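Capsular polysaccharide export system protein KpsC (Thermosulfurimonas dismutans, PDB 6MGB) probably transfers Kdo from a CMP-activated donor, forming a beta-(2,4) linkage in the conserved glycolipid anchor of Gram-negative bacterial capsules. Local coordinates at residues A129-L132 with I133-K137; K137-K140 with Y141-G144. All coordinates share one frame; numbering follows the deposited sequence. Where two conformers were deposited one is given.

The two contacts follow one another along the chain without crossing, and Lys137 belongs to both. Contact 1 is the last stretch of helix 120-135, where bonds between successive turns run out into a Schellman ending. Contact 2 is the turn after it, residues 137-144, at the start of the loop that leads to strand 158-162 of the parallel sheet. The bond from Ile138 N back to Ile133 O, 3.0 Å and probable, joins the two. Helix 314-322 packs on side chains of both contacts. The helix end thus carries the chain, within the GT-B-clan family region, to the CMP pocket, where Ser139, Lys140 and Tyr141 meet the nucleotide.

Contact 1 (A129-L132 with I133-K137); sequences ALKL and IRDHK
Ile133 N donates to Ala129 O at 3.0 Å, the first of four successive i to i+4 bonds that close the last turns of helix 120-135. Arg134, Asp135 and His136 continue the pattern onto Leu130, Lys131 and Leu132. His136 then leaves helical backbone angles, and Lys137, with positive phi (52°), is the C-prime residue of a Schellman motif: Lys137 N turns back to Arg134 O at 3.3 Å, and Ile138 N reaches Ile133 O.

The side chains repeat the four-residue spacing. In the conformer given for Arg134, Leu130 lays CD2 over the centre of one face of the guanidinium, 3.5 Å above its plane. The Arg134 chain, extended from CG to NE, carries the flat group back along the helix to this methyl, and NH1 is held further by a hydrogen bond to Met255 O. On the exposed side, Lys131 NZ and Asp135 OD2 form a salt bridge of 2.9 Å that OD2 accepts on its syn lone pair. The Lys131 chain stays extended until the last torsion bends (chi4 53°), which turns the ammonium in toward the acid.

Ala129 and Leu132 face helix 314-322, Ala129, Leu130 and Ile133 pack on Phe293 of helix 289-299, and Leu130 and Ile133 also touch Met255 of helix 248-255. Leu132 O carries two donors that arrive from opposite faces of its carbonyl plane: His136 N at 3.0 Å and, longer and more bent, His136 ND1 at 3.3 Å. The second bond lies nearly in the imidazole plane and would help set the ring's rotation, with CE1 4.1 Å from Leu132 CD2.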
ATOM      1  N   ALA A 129       5.523   3.506  16.919  1.00 27.13           N
ATOM      2  CA  ALA A 129       4.768   2.616  16.044  1.00 30.38           C
ATOM      3  C   ALA A 129       5.698   1.796  15.160  1.00 31.81           C
ATOM      4  O   ALA A 129       5.470   0.600  14.945  1.00 28.65           O
ATOM      5  CB  ALA A 129       3.793   3.428  15.192  1.00 30.57           C
ATOM      6  N   LEU A 130       6.758   2.421  14.644  1.00 26.95           N
ATOM      7  CA  LEU A 130       7.691   1.701  13.784  1.00 30.89           C
ATOM      8  C   LEU A 130       8.378   0.572  14.543  1.00 33.39           C
ATOM      9  O   LEU A 130       8.518  -0.541  14.022  1.00 32.06           O
ATOM     10  CB  LEU A 130       8.719   2.674  13.206  1.00 26.78           C
ATOM     11  CG  LEU A 130       9.781   2.095  12.268  1.00 32.27           C
ATOM     12  CD1 LEU A 130       9.148   1.436  11.048  1.00 36.12           C
ATOM     13  CD2 LEU A 130      10.746   3.191  11.843  1.00 36.26           C
ATOM     14  N   LYS A 131       8.805   0.832  15.780  1.00 29.03           N
ATOM     15  CA  LYS A 131       9.449  -0.213  16.566  1.00 32.67           C
ATOM     16  C   LYS A 131       8.494  -1.374  16.822  1.00 28.14           C
ATOM     17  O   LYS A 131       8.882  -2.543  16.706  1.00 33.75           O
ATOM     18  CB  LYS A 131       9.963   0.358  17.889  1.00 37.64           C
ATOM     19  CG  LYS A 131      10.576  -0.691  18.805  1.00 49.97           C
ATOM     20  CD  LYS A 131      11.157  -0.082  20.069  1.00 49.57           C
ATOM     21  CE  LYS A 131      11.532  -1.164  21.072  1.00 58.39           C
ATOM     22  NZ  LYS A 131      12.410  -2.210  20.475  1.00 58.77           N
ATOM     23  N   LEU A 132       7.242  -1.074  17.175  1.00 31.42           N
ATOM     24  CA  LEU A 132       6.272  -2.135  17.427  1.00 34.07           C
ATOM     25  C   LEU A 132       6.042  -2.979  16.178  1.00 31.15           C
ATOM     26  O   LEU A 132       5.968  -4.211  16.256  1.00 30.00           O
ATOM     27  CB  LEU A 132       4.955  -1.533  17.920  1.00 31.04           C
ATOM     28  CG  LEU A 132       4.934  -1.031  19.368  1.00 38.53           C
ATOM     29  CD1 LEU A 132       3.712  -0.162  19.616  1.00 33.51           C
ATOM     30  CD2 LEU A 132       4.959  -2.197  20.348  1.00 39.74           C
ATOM     31  N   ILE A 133       5.929  -2.334  15.016  1.00 31.15           N
ATOM     32  CA  ILE A 133       5.699  -3.067  13.774  1.00 29.88           C
ATOM     33  C   ILE A 133       6.889  -3.962  13.455  1.00 32.02           C
ATOM     34  O   ILE A 133       6.724  -5.112  13.030  1.00 28.49           O
ATOM     35  CB  ILE A 133       5.396  -2.085  12.628  1.00 22.08           C
ATOM     36  CG1 ILE A 133       4.009  -1.465  12.829  1.00 26.32           C
ATOM     37  CG2 ILE A 133       5.478  -2.780  11.273  1.00 27.92           C
ATOM     38  CD1 ILE A 133       3.718  -0.285  11.925  1.00 31.58           C
ATOM     39  N   ARG A 134       8.106  -3.451  13.644  1.00 30.76           N
ATOM     40  CA  ARG A 134       9.301  -4.255  13.406  0.54 38.13           C
ATOM     41  C   ARG A 134       9.382  -5.419  14.384  1.00 41.85           C
ATOM     42  O   ARG A 134       9.608  -6.569  13.989  1.00 34.05           O
ATOM     43  CB  ARG A 134      10.550  -3.381  13.523  0.54 38.74           C
ATOM     44  CG  ARG A 134      10.729  -2.365  12.409  0.54 39.06           C
ATOM     45  CD  ARG A 134      11.814  -1.359  12.767  0.54 43.94           C
ATOM     46  NE  ARG A 134      12.213  -0.536  11.629  0.54 33.76           N
ATOM     47  CZ  ARG A 134      13.049   0.495  11.708  0.54 36.59           C
ATOM     48  NH1 ARG A 134      13.358   1.184  10.618  0.54 30.67           N
ATOM     49  NH2 ARG A 134      13.576   0.843  12.875  0.54 47.06           N
ATOM     50  N   ASP A 135       9.202  -5.134  15.675  1.00 32.91           N
ATOM     51  CA  ASP A 135       9.366  -6.167  16.695  1.00 40.52           C
ATOM     52  C   ASP A 135       8.345  -7.287  16.535  1.00 37.50           C
ATOM     53  O   ASP A 135       8.683  -8.468  16.685  1.00 41.43           O
ATOM     54  CB  ASP A 135       9.262  -5.545  18.088  1.00 35.76           C
ATOM     55  CG  ASP A 135      10.471  -4.699  18.440  1.00 45.99           C
ATOM     56  OD1 ASP A 135      11.439  -4.684  17.651  1.00 55.23           O
ATOM     57  OD2 ASP A 135      10.453  -4.049  19.507  1.00 46.65           O
ATOM     58  N   HIS A 136       7.095  -6.945  16.236  1.00 30.93           N
ATOM     59  CA  HIS A 136       6.032  -7.935  16.130  1.00 36.17           C
ATOM     60  C   HIS A 136       5.816  -8.426  14.704  1.00 33.86           C
ATOM     61  O   HIS A 136       4.846  -9.149  14.452  1.00 28.80           O
ATOM     62  CB  HIS A 136       4.729  -7.365  16.692  1.00 37.54           C
ATOM     63  CG  HIS A 136       4.731  -7.234  18.183  1.00 44.13           C
ATOM     64  ND1 HIS A 136       5.090  -6.071  18.829  1.00 48.37           N
ATOM     65  CD2 HIS A 136       4.438  -8.130  19.155  1.00 36.41           C
ATOM     66  CE1 HIS A 136       5.007  -6.252  20.134  1.00 44.75           C
ATOM     67  NE2 HIS A 136       4.613  -7.493  20.359  1.00 46.33           N
ATOM     68  N   LYS A 137       6.697  -8.060  13.776  1.00 33.50           N
ATOM     69  CA  LYS A 137       6.634  -8.538  12.397  1.00 39.28           C
ATOM     70  C   LYS A 137       5.243  -8.320  11.802  1.00 32.27           C
ATOM     71  O   LYS A 137       4.614  -9.233  11.263  1.00 32.58           O
ATOM     72  CB  LYS A 137       7.043 -10.011  12.319  1.00 39.71           C
ATOM     73  CG  LYS A 137       8.445 -10.286  12.846  1.00 43.69           C
ATOM     74  CD  LYS A 137       8.899 -11.706  12.538  1.00 53.60           C
ATOM     75  CE  LYS A 137      10.293 -11.978  13.085  1.00 61.37           C
ATOM     76  NZ  LYS A 137      10.338 -11.904  14.571  1.00 74.51           N
TER

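Contact 2 (K137-K140 with Y141-G144); sequences KISK and YNRG. With C5P (cytidine-5'-monophosphate), chain D.
Lys140 and Tyr141 send their side chains in the same direction from the loop that follows helix 120-135 and lines the CMP pocket of this probable GT-B fold, and Asn142 ties the turn back on itself. The aliphatic part of Lys140 runs over one face of the Tyr141 ring in a CH-pi contact, CD standing 4.0 Å from the ring centroid and 27° off the normal. With CG anti to the carbonyl carbon (chi1 -62°), the ring swings alongside the lysine chain and brings Tyr141 CE2 to 3.4 Å from O4' of the nucleotide ribose, which sits at the ring edge. Lys140 CD also touches C5' of the ligand, while NZ continues past the tyrosine to Gln248 OE1, itself of a CMP-binding residue, and Gly75 O. Replacing Tyr141 by an alanine is likely to leave the Lys140 methylenes without the ring they rest on and open a gap beside O4'.

Asn142 bridges the turn with both ends of its amide. OD1 accepts from Ser139 N at 3.0 Å, a straight bond on the donor side (167°) although the N-H arrives well above the carbonyl plane. ND2 makes a short but poorly angled, weak bond to Ser139 O, and ND2 also donates to Ser79 O. OD1 also lies against Ile138, 3.5 Å from CG2.

Ser139 OG holds two waters. One donates to Lys137 O and, weakly, to Asn142 OD1; the other accepts from Tyr141 N at 2.9 Å and lies 2.7 Å from the ribose O2', a water-mediated link between backbone and nucleotide.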
ATOM      1  N   LYS A 137       6.697  -8.060  13.776  1.00 33.50           N
ATOM      2  CA  LYS A 137       6.634  -8.538  12.397  1.00 39.28           C
ATOM      3  C   LYS A 137       5.243  -8.320  11.802  1.00 32.27           C
ATOM      4  O   LYS A 137       4.614  -9.233  11.263  1.00 32.58           O
ATOM      5  CB  LYS A 137       7.043 -10.011  12.319  1.00 39.71           C
ATOM      6  CG  LYS A 137       8.445 -10.286  12.846  1.00 43.69           C
ATOM      7  CD  LYS A 137       8.899 -11.706  12.538  1.00 53.60           C
ATOM      8  CE  LYS A 137      10.293 -11.978  13.085  1.00 61.37           C
ATOM      9  NZ  LYS A 137      10.338 -11.904  14.571  1.00 74.51           N
ATOM     10  N   ILE A 138       4.766  -7.082  11.905  1.00 29.02           N
ATOM     11  CA  ILE A 138       3.440  -6.702  11.430  1.00 29.47           C
ATOM     12  C   ILE A 138       3.544  -6.244   9.983  1.00 29.34           C
ATOM     13  O   ILE A 138       4.544  -5.651   9.563  1.00 31.35           O
ATOM     14  CB  ILE A 138       2.835  -5.609  12.337  1.00 27.94           C
ATOM     15  CG1 ILE A 138       2.406  -6.218  13.675  1.00 35.26           C
ATOM     16  CG2 ILE A 138       1.647  -4.922  11.660  1.00 28.58           C
ATOM     17  CD1 ILE A 138       2.083  -5.194  14.743  1.00 33.86           C
ATOM     18  N   SER A 139       2.498  -6.518   9.211  1.00 28.64           N
ATOM     19  CA  SER A 139       2.458  -6.156   7.798  1.00 27.85           C
ATOM     20  C   SER A 139       1.008  -5.867   7.425  1.00 25.62           C
ATOM     21  O   SER A 139       0.151  -5.692   8.298  1.00 25.27           O
ATOM     22  CB  SER A 139       3.089  -7.269   6.944  1.00 30.02           C
ATOM     23  OG  SER A 139       2.390  -8.492   7.101  1.00 34.48           O
ATOM     24  N   LYS A 140       0.726  -5.819   6.121  1.00 24.52           N
ATOM     25  CA  LYS A 140      -0.618  -5.481   5.663  1.00 24.85           C
ATOM     26  C   LYS A 140      -1.630  -6.545   6.077  1.00 25.87           C
ATOM     27  O   LYS A 140      -2.705  -6.221   6.595  1.00 25.99           O
ATOM     28  CB  LYS A 140      -0.623  -5.302   4.144  1.00 22.61           C
ATOM     29  CG  LYS A 140      -1.907  -4.701   3.587  1.00 32.04           C
ATOM     30  CD  LYS A 140      -1.857  -4.585   2.068  1.00 29.65           C
ATOM     31  CE  LYS A 140      -2.997  -3.730   1.531  1.00 40.10           C
ATOM     32  NZ  LYS A 140      -2.748  -2.273   1.736  1.00 37.07           N
ATOM     33  N   TYR A 141      -1.305  -7.821   5.856  1.00 27.89           N
ATOM     34  CA  TYR A 141      -2.271  -8.904   6.008  1.00 29.84           C
ATOM     35  C   TYR A 141      -2.047  -9.779   7.235  1.00 34.50           C
ATOM     36  O   TYR A 141      -3.009 -10.360   7.736  1.00 38.00           O
ATOM     37  CB  TYR A 141      -2.268  -9.795   4.758  1.00 28.76           C
ATOM     38  CG  TYR A 141      -2.686  -9.069   3.496  1.00 30.24           C
ATOM     39  CD1 TYR A 141      -3.972  -8.560   3.356  1.00 34.89           C
ATOM     40  CD2 TYR A 141      -1.798  -8.902   2.442  1.00 29.87           C
ATOM     41  CE1 TYR A 141      -4.358  -7.897   2.202  1.00 36.09           C
ATOM     42  CE2 TYR A 141      -2.177  -8.243   1.286  1.00 32.57           C
ATOM     43  CZ  TYR A 141      -3.457  -7.743   1.171  1.00 42.66           C
ATOM     44  OH  TYR A 141      -3.835  -7.085   0.023  1.00 41.86           O
ATOM     45  N   ASN A 142      -0.816  -9.898   7.725  1.00 32.96           N
ATOM     46  CA  ASN A 142      -0.529 -10.621   8.966  1.00 39.23           C
ATOM     47  C   ASN A 142      -1.093 -12.044   8.929  1.00 39.64           C
ATOM     48  O   ASN A 142      -1.959 -12.421   9.721  1.00 36.06           O
ATOM     49  CB  ASN A 142      -1.085  -9.860  10.173  1.00 41.91           C
ATOM     50  CG  ASN A 142      -0.632  -8.415  10.218  1.00 28.04           C
ATOM     51  OD1 ASN A 142       0.464  -8.110  10.688  1.00 33.57           O
ATOM     52  ND2 ASN A 142      -1.483  -7.514   9.738  1.00 31.92           N
ATOM     53  N   ARG A 143      -0.572 -12.843   7.998  1.00 46.36           N
ATOM     54  CA  ARG A 143      -1.045 -14.214   7.830  1.00 57.29           C
ATOM     55  C   ARG A 143       0.098 -15.213   7.756  1.00 54.54           C
ATOM     56  O   ARG A 143      -0.026 -16.345   8.237  1.00 66.44           O
ATOM     57  CB  ARG A 143      -1.883 -14.336   6.560  1.00 65.38           C
ATOM     58  CG  ARG A 143      -3.057 -13.401   6.498  1.00 63.17           C
ATOM     59  CD  ARG A 143      -3.686 -13.454   5.136  1.00 65.07           C
ATOM     60  NE  ARG A 143      -4.312 -14.749   4.869  1.00 76.58           N
ATOM     61  CZ  ARG A 143      -3.779 -15.699   4.108  1.00 78.59           C
ATOM     62  NH1 ARG A 143      -2.612 -15.506   3.519  1.00 72.13           N
ATOM     63  NH2 ARG A 143      -4.410 -16.848   3.924  1.00 70.27           N
ATOM     64  N   GLY A 144       1.209 -14.809   7.147  1.00 51.23           N
ATOM     65  CA  GLY A 144       2.234 -15.763   6.780  1.00 50.65           C
ATOM     66  C   GLY A 144       2.806 -16.495   7.978  1.00 45.79           C
ATOM     67  O   GLY A 144       2.637 -16.105   9.134  1.00 43.76           O
TER
HETATM   68  O3P C5P D 403       1.187  -3.736  -2.966  1.00 28.48           O
HETATM   69  P   C5P D 403       0.939  -5.226  -3.030  1.00 23.36           P
HETATM   70  O1P C5P D 403       1.876  -5.836  -4.068  1.00 25.25           O
HETATM   71  O2P C5P D 403      -0.471  -5.711  -3.303  1.00 24.71           O
HETATM   72  O5' C5P D 403       1.386  -5.795  -1.614  1.00 28.26           O
HETATM   73  C5' C5P D 403       0.507  -5.789  -0.500  1.00 26.06           C
HETATM   74  C4' C5P D 403       1.131  -6.499   0.674  1.00 25.17           C
HETATM   75  O4' C5P D 403       1.138  -7.927   0.415  1.00 26.94           O
HETATM   76  C3' C5P D 403       2.590  -6.159   0.941  1.00 27.41           C
HETATM   77  O3' C5P D 403       2.743  -4.985   1.720  1.00 26.76           O
HETATM   78  C2' C5P D 403       3.113  -7.413   1.631  1.00 27.54           C
HETATM   79  O2' C5P D 403       2.778  -7.419   3.011  1.00 27.00           O
HETATM   80  C1' C5P D 403       2.319  -8.511   0.923  1.00 29.63           C
HETATM   81  N1  C5P D 403       3.073  -9.101  -0.209  1.00 25.33           N
HETATM   82  C2  C5P D 403       3.767 -10.418  -0.054  1.00 31.77           C
HETATM   83  N3  C5P D 403       4.530 -11.007  -1.211  1.00 28.07           N
HETATM   84  C4  C5P D 403       4.593 -10.305  -2.489  1.00 24.42           C
HETATM   85  C5  C5P D 403       3.902  -8.993  -2.644  1.00 23.07           C
HETATM   86  C6  C5P D 403       3.141  -8.407  -1.487  1.00 21.83           C
HETATM   87  O2  C5P D 403       3.719 -10.991   0.979  1.00 29.72           O
HETATM   88  N4  C5P D 403       5.335 -10.874  -3.611  1.00 27.17           N
HETATM   89  O   HOH W   1       2.939 -10.007   9.249  1.00 36.53           O
HETATM   90  O   HOH W   2       1.040  -8.941   4.479  1.00 31.80           O